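PDB 4ES8: Epf from Streptococcus pyogenes, which is a cell-surface adhesin that binds to cells through an N-terminal domain containing a carbohydrate-binding module. Local coordinates for residues 289-294 / 307-312; 248-253 / 273-278; 84-89 / 203-208. All blocks are in the same frame, centred on the assembly; numbering follows the deposited sequence. Where two conformers were deposited one is given.

Contact 1 (289-294 / 307-312); sequences EKLKVS and FFFEVG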
ATOM      1  N   GLU A 289      38.587 -13.534   2.012  1.00 16.72           N
ATOM      2  CA  GLU A 289      38.258 -12.108   1.862  1.00 15.60           C
ATOM      3  C   GLU A 289      36.850 -11.816   2.372  1.00 16.14           C
ATOM      4  O   GLU A 289      35.931 -12.557   2.033  1.00 16.02           O
ATOM      5  CB  GLU A 289      38.349 -11.665   0.397  1.00 16.28           C
ATOM      6  CG  GLU A 289      38.180 -10.169   0.249  1.00 16.89           C
ATOM      7  CD  GLU A 289      38.460  -9.573  -1.112  1.00 20.52           C
ATOM      8  OE1 GLU A 289      38.817 -10.319  -2.055  1.00 16.14           O
ATOM      9  OE2 GLU A 289      38.346  -8.333  -1.224  1.00 16.93           O
ATOM     10  N   LYS A 290      36.698 -10.747   3.175  1.00 13.23           N
ATOM     11  CA  LYS A 290      35.403 -10.345   3.696  1.00 13.50           C
ATOM     12  C   LYS A 290      34.713  -9.446   2.688  1.00 15.99           C
ATOM     13  O   LYS A 290      35.051  -8.272   2.552  1.00 15.61           O
ATOM     14  CB  LYS A 290      35.545  -9.617   5.045  1.00 16.90           C
ATOM     15  CG  LYS A 290      35.865 -10.536   6.214  1.00 28.10           C
ATOM     16  CD  LYS A 290      36.065  -9.739   7.516  1.00 43.63           C
ATOM     17  CE  LYS A 290      34.775  -9.261   8.149  1.00 62.53           C
ATOM     18  NZ  LYS A 290      35.031  -8.366   9.311  1.00 76.22           N
ATOM     19  N   LEU A 291      33.738  -9.996   1.978  1.00 13.18           N
ATOM     20  CA  LEU A 291      32.948  -9.202   1.046  1.00 11.47           C
ATOM     21  C   LEU A 291      31.823  -8.535   1.815  1.00 13.36           C
ATOM     22  O   LEU A 291      31.392  -9.056   2.845  1.00 13.16           O
ATOM     23  CB  LEU A 291      32.370 -10.068  -0.085  1.00 11.35           C
ATOM     24  CG  LEU A 291      33.387 -10.913  -0.888  1.00 14.23           C
ATOM     25  CD1 LEU A 291      32.681 -11.745  -1.949  1.00 14.81           C
ATOM     26  CD2 LEU A 291      34.463 -10.025  -1.560  1.00 16.01           C
ATOM     27  N   LYS A 292      31.333  -7.399   1.309  1.00  9.79           N
ATOM     28  CA  LYS A 292      30.259  -6.655   1.961  1.00 10.03           C
ATOM     29  C   LYS A 292      29.030  -6.627   1.082  1.00 12.02           C
ATOM     30  O   LYS A 292      29.129  -6.446  -0.144  1.00 12.46           O
ATOM     31  CB  LYS A 292      30.713  -5.216   2.261  1.00 11.57           C
ATOM     32  CG  LYS A 292      29.665  -4.343   2.961  1.00  9.72           C
ATOM     33  CD  LYS A 292      30.212  -2.964   3.352  1.00 15.25           C
ATOM     34  CE  LYS A 292      30.534  -2.066   2.170  1.00 20.00           C
ATOM     35  NZ  LYS A 292      30.913  -0.698   2.626  1.00 24.90           N
ATOM     36  N   VAL A 293      27.867  -6.774   1.721  1.00 10.13           N
ATOM     37  CA  VAL A 293      26.578  -6.677   1.043  1.00 10.49           C
ATOM     38  C   VAL A 293      25.772  -5.568   1.717  1.00 11.38           C
ATOM     39  O   VAL A 293      25.630  -5.575   2.940  1.00 11.19           O
ATOM     40  CB  VAL A 293      25.808  -8.017   1.048  1.00 13.26           C
ATOM     41  CG1 VAL A 293      24.389  -7.830   0.513  1.00 13.94           C
ATOM     42  CG2 VAL A 293      26.551  -9.080   0.233  1.00 13.46           C
ATOM     43  N   SER A 294      25.228  -4.648   0.909  1.00 10.17           N
ATOM     44  CA  SER A 294      24.317  -3.591   1.366  1.00  9.85           C
ATOM     45  C   SER A 294      23.028  -3.721   0.561  1.00 12.66           C
ATOM     46  O   SER A 294      23.096  -3.847  -0.655  1.00 11.60           O
ATOM     47  CB  SER A 294      24.941  -2.214   1.188  1.00 12.35           C
ATOM     48  OG  SER A 294      24.008  -1.212   1.564  1.00 16.82           O
ATOM     49  N   PHE A 307      26.216  -6.114   5.642  1.00 10.00           N
ATOM     50  CA  PHE A 307      26.405  -7.550   5.916  1.00 10.22           C
ATOM     51  C   PHE A 307      27.754  -7.975   5.369  1.00 13.77           C
ATOM     52  O   PHE A 307      28.210  -7.417   4.369  1.00 13.77           O
ATOM     53  CB  PHE A 307      25.306  -8.400   5.268  1.00 11.95           C
ATOM     54  CG  PHE A 307      23.910  -7.976   5.643  1.00 12.75           C
ATOM     55  CD1 PHE A 307      23.390  -8.270   6.896  1.00 16.14           C
ATOM     56  CD2 PHE A 307      23.138  -7.229   4.765  1.00 13.08           C
ATOM     57  CE1 PHE A 307      22.112  -7.840   7.257  1.00 16.02           C
ATOM     58  CE2 PHE A 307      21.850  -6.824   5.115  1.00 16.61           C
ATOM     59  CZ  PHE A 307      21.361  -7.104   6.374  1.00 15.80           C
ATOM     60  N   PHE A 308      28.378  -8.976   5.989  1.00 13.34           N
ATOM     61  CA  PHE A 308      29.689  -9.460   5.549  1.00 12.89           C
ATOM     62  C   PHE A 308      29.715 -10.963   5.503  1.00 17.14           C
ATOM     63  O   PHE A 308      29.095 -11.638   6.338  1.00 17.39           O
ATOM     64  CB  PHE A 308      30.798  -8.969   6.508  1.00 14.19           C
ATOM     65  CG  PHE A 308      30.878  -7.474   6.663  1.00 14.77           C
ATOM     66  CD1 PHE A 308      31.673  -6.715   5.815  1.00 16.69           C
ATOM     67  CD2 PHE A 308      30.118  -6.814   7.630  1.00 16.43           C
ATOM     68  CE1 PHE A 308      31.733  -5.321   5.947  1.00 17.36           C
ATOM     69  CE2 PHE A 308      30.160  -5.424   7.747  1.00 17.74           C
ATOM     70  CZ  PHE A 308      30.977  -4.686   6.911  1.00 16.48           C
ATOM     71  N   PHE A 309      30.491 -11.502   4.556  1.00 12.15           N
ATOM     72  CA  PHE A 309      30.706 -12.932   4.463  1.00 12.10           C
ATOM     73  C   PHE A 309      32.068 -13.149   3.842  1.00 17.08           C
ATOM     74  O   PHE A 309      32.555 -12.290   3.099  1.00 14.87           O
ATOM     75  CB  PHE A 309      29.585 -13.668   3.687  1.00 12.88           C
ATOM     76  CG  PHE A 309      29.552 -13.425   2.196  1.00 13.06           C
ATOM     77  CD1 PHE A 309      28.911 -12.304   1.671  1.00 14.76           C
ATOM     78  CD2 PHE A 309      30.134 -14.331   1.310  1.00 14.72           C
ATOM     79  CE1 PHE A 309      28.887 -12.076   0.288  1.00 15.06           C
ATOM     80  CE2 PHE A 309      30.072 -14.124  -0.075  1.00 17.50           C
ATOM     81  CZ  PHE A 309      29.453 -12.999  -0.578  1.00 16.40           C
ATOM     82  N   GLU A 310      32.670 -14.305   4.134  1.00 15.66           N
ATOM     83  CA  GLU A 310      33.983 -14.613   3.581  1.00 15.27           C
ATOM     84  C   GLU A 310      33.928 -15.387   2.295  1.00 18.08           C
ATOM     85  O   GLU A 310      33.120 -16.301   2.145  1.00 17.29           O
ATOM     86  CB  GLU A 310      34.792 -15.444   4.583  1.00 16.44           C
ATOM     87  CG  GLU A 310      35.401 -14.620   5.708  1.00 20.44           C
ATOM     88  CD  GLU A 310      36.255 -15.407   6.686  1.00 39.82           C
ATOM     89  OE1 GLU A 310      36.644 -16.555   6.365  1.00 31.73           O
ATOM     90  OE2 GLU A 310      36.555 -14.861   7.773  1.00 31.01           O
ATOM     91  N   VAL A 311      34.877 -15.090   1.409  1.00 15.68           N
ATOM     92  CA  VAL A 311      35.165 -15.886   0.215  1.00 17.24           C
ATOM     93  C   VAL A 311      35.782 -17.190   0.741  1.00 25.24           C
ATOM     94  O   VAL A 311      36.567 -17.157   1.686  1.00 24.13           O
ATOM     95  CB  VAL A 311      36.142 -15.140  -0.743  1.00 19.90           C
ATOM     96  CG1 VAL A 311      36.595 -16.025  -1.910  1.00 19.84           C
ATOM     97  CG2 VAL A 311      35.562 -13.835  -1.259  1.00 18.77           C
ATOM     98  N   GLY A 312      35.439 -18.313   0.151  1.00 25.71           N
ATOM     99  CA  GLY A 312      36.037 -19.573   0.578  1.00 27.00           C
ATOM    100  C   GLY A 312      36.708 -20.301  -0.564  1.00 32.90           C
ATOM    101  O   GLY A 312      36.895 -19.747  -1.650  1.00 30.22           O
TER
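Leu291 and Phe309 face each other across a hydrogen-bonded pair of an antiparallel beta hairpin, the last two strands of the fibronectin-like domain, which would be F and G in the usual fibronectin type III order. Its inner face is a run of apolar bumps in which each strand fills the hollows of the other. Phe309 CG sits between its backbone N and carbonyl carbon (chi1 71°), a choice that swings the ring back across the strand gap. There the ring covers Leu291, whose CB stands 4.0 Å above the ring plane toward its rim. Val293 closes the edge of the same ring, its CG2 lying in plane and 3.8 Å from Phe309 CE1. Farther along the leucine side chain, Leu291 CD1 fills the dip between Phe309 CZ and Val311 CG2, 3.6 Å from the latter. A flat ring and branched aliphatic chains suit this face because it packs inward, where Phe309 and Val293 also reach Leu220 and Leu234 of the opposing sheet.

The other face carries Lys290, Lys292, Phe308 and Glu310. The methylenes of Lys292 lie along the exposed Phe308 ring, with CG 3.8 Å from Phe308 CE1, before the amine leads away to a cation-pi contact with Phe253.

At the loop end, beside Val311, Glu289 sends its carboxylate to Ser255 OG and Lys286 N, while its backbone O accepts from Val311 N. Five such backbone bonds join the segments; in one, Val293 N meets Phe307 O at 2.7 Å.

Contact 2 (248-253 / 273-278); sequences DEISLF and ISITLS
Where Ile250 and Leu252 meet Ile273, Ile275 and Leu277, no flat group takes part: neither a ring face nor a ring edge lies in the interface, which is made wholly of branched aliphatic chains. The aromatic residue of strand 248-253, Phe253, has its ring well away from segment 273-278.

The methyl groups interlock in alternation. Ile250 uses both of its branches: CD1 reaches Ile273 CG2 at 3.8 Å, while CG2 meets Ile275 CD1 at 3.9 Å. This division follows from chi1 of -56°, which sets CG2 anti to the backbone N and leaves CG1 beside it, so that the two arms spread toward different partners. Ile275 answers in kind: its CD1 is also 4.2 Å from Leu252 CB, and its CG2 stands 4.0 Å from Leu252 CD2. A beta-branched residue with a long arm is well suited to such a place, since it fills two hollows at once.

These strands belong to different sheets of the fibronectin-like beta sandwich, strand 248-253 to the four-stranded one and strand 273-276 to the three-stranded one. The axes of the two short segments come within 9.8 Å, the spacing of packed sheets, and their directions differ by 47°. No hydrogen bond passes between them. Leu234 of the three-stranded sheet and Val293 of the four-stranded sheet add to the same buried layer.

Past the end of strand 273-276, and just before Ser278 at the N-cap of helix 279-284, Leu277 still turns its tip inward and crosses Leu252 at about a right angle, with Leu277 CD2 and Leu252 CD2 4.0 Å apart.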
ATOM      1  N   ASP A 248      14.276  -4.978  -3.928  1.00  9.96           N
ATOM      2  CA  ASP A 248      15.493  -4.789  -3.145  1.00  9.97           C
ATOM      3  C   ASP A 248      16.690  -4.711  -4.081  1.00 12.65           C
ATOM      4  O   ASP A 248      16.843  -5.546  -4.982  1.00 13.16           O
ATOM      5  CB  ASP A 248      15.674  -5.945  -2.150  1.00 11.25           C
ATOM      6  CG  ASP A 248      14.719  -5.926  -0.975  1.00 12.50           C
ATOM      7  OD1 ASP A 248      13.702  -5.197  -1.043  1.00 10.73           O
ATOM      8  OD2 ASP A 248      14.985  -6.636   0.006  1.00 14.53           O
ATOM      9  N   GLU A 249      17.532  -3.702  -3.856  1.00  8.92           N
ATOM     10  CA  GLU A 249      18.745  -3.471  -4.625  0.50  8.81           C
ATOM     11  C   GLU A 249      19.927  -3.995  -3.829  1.00 10.67           C
ATOM     12  O   GLU A 249      20.225  -3.445  -2.763  1.00 10.13           O
ATOM     13  CB  GLU A 249      18.899  -1.974  -4.928  0.50 10.30           C
ATOM     14  CG  GLU A 249      20.178  -1.651  -5.682  0.50 12.49           C
ATOM     15  CD  GLU A 249      20.555  -0.186  -5.692  0.50 17.76           C
ATOM     16  OE1 GLU A 249      21.034   0.323  -4.651  0.50 10.83           O
ATOM     17  OE2 GLU A 249      20.351   0.456  -6.749  0.50 17.81           O
ATOM     18  N   ILE A 250      20.576  -5.053  -4.319  1.00 10.28           N
ATOM     19  CA  ILE A 250      21.727  -5.649  -3.631  1.00 10.44           C
ATOM     20  C   ILE A 250      23.033  -5.092  -4.203  1.00 14.73           C
ATOM     21  O   ILE A 250      23.272  -5.251  -5.400  1.00 14.08           O
ATOM     22  CB  ILE A 250      21.717  -7.198  -3.750  1.00 12.92           C
ATOM     23  CG1 ILE A 250      20.396  -7.807  -3.209  1.00 13.56           C
ATOM     24  CG2 ILE A 250      22.946  -7.790  -3.034  1.00 15.76           C
ATOM     25  CD1 ILE A 250      20.198  -9.256  -3.620  1.00 15.94           C
ATOM     26  N   SER A 251      23.885  -4.503  -3.354  1.00 11.87           N
ATOM     27  CA  SER A 251      25.213  -4.034  -3.768  1.00 11.47           C
ATOM     28  C   SER A 251      26.257  -4.923  -3.115  1.00 13.56           C
ATOM     29  O   SER A 251      26.185  -5.155  -1.904  1.00 13.31           O
ATOM     30  CB  SER A 251      25.418  -2.578  -3.373  1.00 14.86           C
ATOM     31  OG  SER A 251      24.516  -1.763  -4.104  1.00 16.74           O
ATOM     32  N   LEU A 252      27.177  -5.480  -3.922  1.00 11.11           N
ATOM     33  CA  LEU A 252      28.243  -6.375  -3.426  1.00 11.48           C
ATOM     34  C   LEU A 252      29.573  -5.676  -3.577  1.00 13.22           C
ATOM     35  O   LEU A 252      29.863  -5.164  -4.656  1.00 11.77           O
ATOM     36  CB  LEU A 252      28.230  -7.678  -4.233  1.00 11.39           C
ATOM     37  CG  LEU A 252      29.347  -8.683  -3.927  1.00 15.46           C
ATOM     38  CD1 LEU A 252      29.143  -9.308  -2.546  1.00 14.53           C
ATOM     39  CD2 LEU A 252      29.360  -9.806  -4.984  1.00 14.82           C
ATOM     40  N   PHE A 253      30.367  -5.639  -2.499  1.00 11.27           N
ATOM     41  CA  PHE A 253      31.667  -4.941  -2.505  1.00 10.48           C
ATOM     42  C   PHE A 253      32.765  -5.862  -2.063  1.00 12.70           C
ATOM     43  O   PHE A 253      32.512  -6.781  -1.280  1.00 13.04           O
ATOM     44  CB  PHE A 253      31.649  -3.771  -1.507  1.00 12.42           C
ATOM     45  CG  PHE A 253      30.558  -2.746  -1.662  1.00 13.76           C
ATOM     46  CD1 PHE A 253      29.274  -2.994  -1.176  1.00 15.93           C
ATOM     47  CD2 PHE A 253      30.836  -1.493  -2.196  1.00 15.81           C
ATOM     48  CE1 PHE A 253      28.273  -2.029  -1.290  1.00 17.79           C
ATOM     49  CE2 PHE A 253      29.838  -0.521  -2.302  1.00 19.45           C
ATOM     50  CZ  PHE A 253      28.562  -0.800  -1.858  1.00 17.86           C
ATOM     51  N   ILE A 273      19.985 -15.706  -4.799  1.00 15.78           N
ATOM     52  CA  ILE A 273      20.063 -14.614  -5.757  1.00 15.36           C
ATOM     53  C   ILE A 273      21.456 -14.684  -6.341  1.00 20.79           C
ATOM     54  O   ILE A 273      22.431 -14.641  -5.588  1.00 19.17           O
ATOM     55  CB  ILE A 273      19.775 -13.228  -5.103  1.00 17.71           C
ATOM     56  CG1 ILE A 273      18.466 -13.208  -4.255  1.00 18.38           C
ATOM     57  CG2 ILE A 273      19.844 -12.099  -6.132  1.00 18.39           C
ATOM     58  CD1 ILE A 273      17.109 -13.574  -4.958  1.00 23.95           C
ATOM     59  N   SER A 274      21.556 -14.796  -7.657  1.00 19.36           N
ATOM     60  CA  SER A 274      22.865 -14.892  -8.291  1.00 19.66           C
ATOM     61  C   SER A 274      23.372 -13.534  -8.706  1.00 22.44           C
ATOM     62  O   SER A 274      22.629 -12.695  -9.222  1.00 22.17           O
ATOM     63  CB  SER A 274      22.816 -15.815  -9.505  1.00 25.08           C
ATOM     64  OG  SER A 274      22.456 -17.126  -9.103  1.00 35.28           O
ATOM     65  N   ILE A 275      24.659 -13.315  -8.444  1.00 19.18           N
ATOM     66  CA  ILE A 275      25.402 -12.148  -8.872  1.00 19.07           C
ATOM     67  C   ILE A 275      26.561 -12.696  -9.712  1.00 22.46           C
ATOM     68  O   ILE A 275      27.247 -13.624  -9.270  1.00 23.12           O
ATOM     69  CB  ILE A 275      25.862 -11.269  -7.673  1.00 22.69           C
ATOM     70  CG1 ILE A 275      24.629 -10.642  -6.961  1.00 23.81           C
ATOM     71  CG2 ILE A 275      26.857 -10.182  -8.142  1.00 24.03           C
ATOM     72  CD1 ILE A 275      24.920  -9.658  -5.812  1.00 27.66           C
ATOM     73  N   THR A 276      26.732 -12.170 -10.930  1.00 17.97           N
ATOM     74  CA  THR A 276      27.818 -12.595 -11.808  1.00 18.51           C
ATOM     75  C   THR A 276      28.896 -11.522 -11.815  1.00 22.09           C
ATOM     76  O   THR A 276      28.644 -10.398 -12.238  1.00 21.01           O
ATOM     77  CB  THR A 276      27.307 -12.900 -13.229  1.00 30.19           C
ATOM     78  OG1 THR A 276      26.232 -13.834 -13.148  1.00 28.11           O
ATOM     79  CG2 THR A 276      28.414 -13.448 -14.143  1.00 29.34           C
ATOM     80  N   LEU A 277      30.108 -11.880 -11.368  1.00 19.28           N
ATOM     81  CA  LEU A 277      31.232 -10.949 -11.386  1.00 18.86           C
ATOM     82  C   LEU A 277      31.860 -10.926 -12.768  1.00 24.20           C
ATOM     83  O   LEU A 277      31.640 -11.855 -13.548  1.00 25.06           O
ATOM     84  CB  LEU A 277      32.305 -11.419 -10.368  1.00 17.81           C
ATOM     85  CG  LEU A 277      31.894 -11.556  -8.907  1.00 20.97           C
ATOM     86  CD1 LEU A 277      33.002 -12.224  -8.102  1.00 19.18           C
ATOM     87  CD2 LEU A 277      31.543 -10.187  -8.305  1.00 22.11           C
ATOM     88  N   SER A 278      32.702  -9.919 -13.047  1.00 21.95           N
ATOM     89  CA  SER A 278      33.479  -9.927 -14.287  1.00 22.05           C
ATOM     90  C   SER A 278      34.623 -10.952 -14.096  1.00 27.28           C
ATOM     91  O   SER A 278      34.876 -11.372 -12.957  1.00 25.30           O
ATOM     92  CB  SER A 278      34.013  -8.532 -14.592  1.00 24.65           C
ATOM     93  OG  SER A 278      35.080  -8.187 -13.721  1.00 27.30           O
TER

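Contact 3 (84-89 / 203-208); sequences SIAARY and DVEFKN. With ACT (acetate ion), chain E.
Arg88 runs alongside Asp203, and its guanidinium lies almost in the plane of the carboxylate, 15° from it. The grip is side-on: Arg88 NE reaches Asp203 OD1 at 2.7 Å and Arg88 NH2 reaches Asp203 OD2 at 2.9 Å, each oxygen using its syn lone pair. Two nearly straight bonds hold both groups against rotation. The bend of the arginine at chi3 (-68°) turns its head toward the aspartate. The remaining nitrogen, NH1, donates to an acetate ion, probably from the crystallisation liquor, which Lys90 NZ also bonds; Trp67 makes a cation-pi contact with the arginine.

This pair sits on one face of two antiparallel neighbours in a seven-stranded sheet, consistent with the beta sandwich of a carbohydrate-binding module. Ala86 is there too, its small methyl touched by Trp67. A water donates to both Ser84 OG and Glu205 OE2, 2.8 Å from each; Asp81 also bonds Ser84.

On the opposite face Ala87 CB meets Val204 CG1 at 4.0 Å, and Ile85 crosses Phe206. Leu190 and Phe101 of the second sheet cover this layer, hence its apolar residues. Tyr89 sends its hydroxyl to Ser192 OG and Val99 N.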
ATOM      1  N   SER A  84     -10.104  16.802  -0.638  1.00  6.88           N
ATOM      2  CA  SER A  84     -11.030  16.205   0.328  1.00  7.29           C
ATOM      3  C   SER A  84     -12.166  15.439  -0.292  1.00  8.99           C
ATOM      4  O   SER A  84     -12.468  15.592  -1.489  1.00  9.32           O
ATOM      5  CB  SER A  84     -11.640  17.311   1.195  1.00  9.40           C
ATOM      6  OG  SER A  84     -12.492  18.164   0.444  1.00 10.64           O
ATOM      7  N   ILE A  85     -12.828  14.624   0.534  1.00  5.90           N
ATOM      8  CA  ILE A  85     -13.967  13.832   0.092  1.00  5.96           C
ATOM      9  C   ILE A  85     -14.929  13.768   1.273  1.00  8.32           C
ATOM     10  O   ILE A  85     -14.486  13.631   2.422  1.00  6.47           O
ATOM     11  CB  ILE A  85     -13.491  12.457  -0.437  1.00  8.26           C
ATOM     12  CG1 ILE A  85     -14.596  11.741  -1.194  1.00  8.14           C
ATOM     13  CG2 ILE A  85     -12.845  11.558   0.662  1.00  8.35           C
ATOM     14  CD1 ILE A  85     -14.043  10.598  -2.034  1.00  8.13           C
ATOM     15  N   ALA A  86     -16.221  14.001   1.014  1.00  6.69           N
ATOM     16  CA  ALA A  86     -17.177  14.134   2.105  1.00  6.45           C
ATOM     17  C   ALA A  86     -18.543  13.580   1.773  1.00  8.57           C
ATOM     18  O   ALA A  86     -18.934  13.544   0.598  1.00  7.15           O
ATOM     19  CB  ALA A  86     -17.327  15.622   2.451  1.00  7.86           C
ATOM     20  N   ALA A  87     -19.271  13.181   2.840  1.00  6.82           N
ATOM     21  CA  ALA A  87     -20.653  12.712   2.735  1.00  6.44           C
ATOM     22  C   ALA A  87     -21.551  13.554   3.607  1.00 10.09           C
ATOM     23  O   ALA A  87     -21.120  14.033   4.670  1.00  8.35           O
ATOM     24  CB  ALA A  87     -20.758  11.252   3.158  1.00  7.54           C
ATOM     25  N   ARG A  88     -22.799  13.719   3.164  1.00  6.47           N
ATOM     26  CA  ARG A  88     -23.840  14.443   3.887  1.00  6.56           C
ATOM     27  C   ARG A  88     -25.044  13.541   3.956  1.00 10.94           C
ATOM     28  O   ARG A  88     -25.483  13.034   2.914  1.00 10.08           O
ATOM     29  CB  ARG A  88     -24.193  15.769   3.197  1.00  9.34           C
ATOM     30  CG  ARG A  88     -25.493  16.391   3.723  1.00 10.36           C
ATOM     31  CD  ARG A  88     -25.698  17.809   3.213  1.00  9.64           C
ATOM     32  NE  ARG A  88     -24.702  18.703   3.777  1.00 10.12           N
ATOM     33  CZ  ARG A  88     -24.490  19.942   3.348  1.00 15.03           C
ATOM     34  NH1 ARG A  88     -25.267  20.469   2.402  1.00 13.75           N
ATOM     35  NH2 ARG A  88     -23.534  20.680   3.888  1.00 11.24           N
ATOM     36  N   TYR A  89     -25.555  13.304   5.161  1.00  7.27           N
ATOM     37  CA  TYR A  89     -26.783  12.507   5.371  1.00  6.17           C
ATOM     38  C   TYR A  89     -27.954  13.469   5.609  1.00 11.41           C
ATOM     39  O   TYR A  89     -27.861  14.368   6.461  1.00  9.26           O
ATOM     40  CB  TYR A  89     -26.631  11.547   6.552  1.00  7.04           C
ATOM     41  CG  TYR A  89     -25.542  10.526   6.351  1.00  7.01           C
ATOM     42  CD1 TYR A  89     -24.215  10.817   6.668  1.00  8.65           C
ATOM     43  CD2 TYR A  89     -25.825   9.277   5.799  1.00  7.58           C
ATOM     44  CE1 TYR A  89     -23.199   9.884   6.462  1.00  7.66           C
ATOM     45  CE2 TYR A  89     -24.822   8.335   5.603  1.00  8.44           C
ATOM     46  CZ  TYR A  89     -23.511   8.641   5.938  1.00  9.83           C
ATOM     47  OH  TYR A  89     -22.523   7.711   5.744  1.00  8.43           O
ATOM     48  N   ASP A 203     -22.725  16.038   8.235  1.00  6.83           N
ATOM     49  CA  ASP A 203     -21.572  15.943   7.354  1.00  5.42           C
ATOM     50  C   ASP A 203     -20.364  15.254   7.959  1.00  8.02           C
ATOM     51  O   ASP A 203     -20.093  15.397   9.138  1.00  7.82           O
ATOM     52  CB  ASP A 203     -21.118  17.339   6.904  1.00  5.35           C
ATOM     53  CG  ASP A 203     -22.146  18.127   6.125  1.00  8.82           C
ATOM     54  OD1 ASP A 203     -23.168  17.528   5.717  1.00 10.04           O
ATOM     55  OD2 ASP A 203     -21.927  19.340   5.923  1.00 14.36           O
ATOM     56  N   VAL A 204     -19.609  14.536   7.118  1.00  7.03           N
ATOM     57  CA  VAL A 204     -18.357  13.877   7.526  1.00  6.03           C
ATOM     58  C   VAL A 204     -17.356  14.125   6.411  1.00  8.07           C
ATOM     59  O   VAL A 204     -17.716  13.971   5.239  1.00  6.63           O
ATOM     60  CB  VAL A 204     -18.523  12.374   7.898  1.00  8.22           C
ATOM     61  CG1 VAL A 204     -19.147  11.546   6.753  1.00  8.38           C
ATOM     62  CG2 VAL A 204     -17.186  11.775   8.361  1.00  8.24           C
ATOM     63  N   GLU A 205     -16.125  14.522   6.758  1.00  6.26           N
ATOM     64  CA  GLU A 205     -15.106  14.862   5.769  0.50  5.71           C
ATOM     65  C   GLU A 205     -13.784  14.167   6.060  1.00  8.53           C
ATOM     66  O   GLU A 205     -13.396  14.051   7.226  1.00  8.74           O
ATOM     67  CB  GLU A 205     -14.898  16.392   5.767  0.50  6.49           C
ATOM     68  CG  GLU A 205     -13.876  16.907   4.769  0.50  9.12           C
ATOM     69  CD  GLU A 205     -13.580  18.376   4.969  0.50 19.53           C
ATOM     70  OE1 GLU A 205     -12.840  18.703   5.925  0.50 12.30           O
ATOM     71  OE2 GLU A 205     -14.093  19.202   4.177  0.50 16.92           O
ATOM     72  N   PHE A 206     -13.084  13.758   4.990  1.00  5.62           N
ATOM     73  CA  PHE A 206     -11.766  13.145   5.047  1.00  5.49           C
ATOM     74  C   PHE A 206     -10.863  13.901   4.106  1.00  8.31           C
ATOM     75  O   PHE A 206     -11.329  14.300   3.031  1.00  7.90           O
ATOM     76  CB  PHE A 206     -11.824  11.666   4.618  1.00  7.10           C
ATOM     77  CG  PHE A 206     -13.000  10.914   5.187  1.00  7.88           C
ATOM     78  CD1 PHE A 206     -12.905  10.273   6.421  1.00  9.04           C
ATOM     79  CD2 PHE A 206     -14.204  10.831   4.477  1.00  7.02           C
ATOM     80  CE1 PHE A 206     -13.987   9.545   6.931  1.00  8.07           C
ATOM     81  CE2 PHE A 206     -15.285  10.087   4.980  1.00  7.66           C
ATOM     82  CZ  PHE A 206     -15.166   9.441   6.203  1.00  6.87           C
ATOM     83  N   LYS A 207      -9.603  14.127   4.466  1.00  6.97           N
ATOM     84  CA  LYS A 207      -8.787  14.906   3.531  1.00  6.54           C
ATOM     85  C   LYS A 207      -7.306  14.620   3.622  1.00  9.04           C
ATOM     86  O   LYS A 207      -6.850  13.967   4.562  1.00  8.35           O
ATOM     87  CB  LYS A 207      -9.005  16.422   3.766  1.00 10.46           C
ATOM     88  CG  LYS A 207      -8.683  16.887   5.174  1.00 13.75           C
ATOM     89  CD  LYS A 207      -9.099  18.361   5.367  1.00 16.62           C
ATOM     90  CE  LYS A 207      -8.988  18.747   6.818  1.00 30.88           C
ATOM     91  NZ  LYS A 207      -9.110  20.219   7.014  1.00 34.45           N
ATOM     92  N   ASN A 208      -6.564  15.103   2.614  1.00  8.11           N
ATOM     93  CA  ASN A 208      -5.084  15.072   2.548  1.00  7.85           C
ATOM     94  C   ASN A 208      -4.550  13.642   2.718  1.00 11.12           C
ATOM     95  O   ASN A 208      -3.782  13.326   3.639  1.00 10.66           O
ATOM     96  CB  ASN A 208      -4.505  16.042   3.575  1.00  9.01           C
ATOM     97  CG  ASN A 208      -4.868  17.471   3.216  1.00 21.43           C
ATOM     98  OD1 ASN A 208      -4.972  17.844   2.027  1.00 18.25           O
ATOM     99  ND2 ASN A 208      -5.044  18.303   4.218  1.00 19.70           N
TER
HETATM  100  C   ACT E 503     -27.962  19.997  -0.127  1.00 26.59           C
HETATM  101  O   ACT E 503     -29.075  20.006  -0.695  1.00 27.59           O
HETATM  102  OXT ACT E 503     -27.861  19.721   1.092  1.00 23.21           O
HETATM  103  CH3 ACT E 503     -26.763  20.478  -0.932  1.00 26.30           C
HETATM  104  O   HOH W   1     -13.989  20.185   1.606  1.00 23.62           O

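Overall arrangement
Following the chain from the N terminus, contact 3 comes first: it brings strand 84-89 beside strand 202-213 and closes a long loop of 113 residues within the N-terminal part of the chain. Contact 2 then closes a much shorter one, joining the two sheets of the fibronectin-like domain, and contact 1 closes the final hairpin. The three stand in series; none encloses or crosses another. Contacts 1 and 2 touch directly, because strands 248-253 and 290-297 are neighbours in one sheet and Lys292 O probably accepts a hydrogen bond from Phe253 N. Contact 3 belongs to the other domain, its centre about 54 Å from that of contact 1.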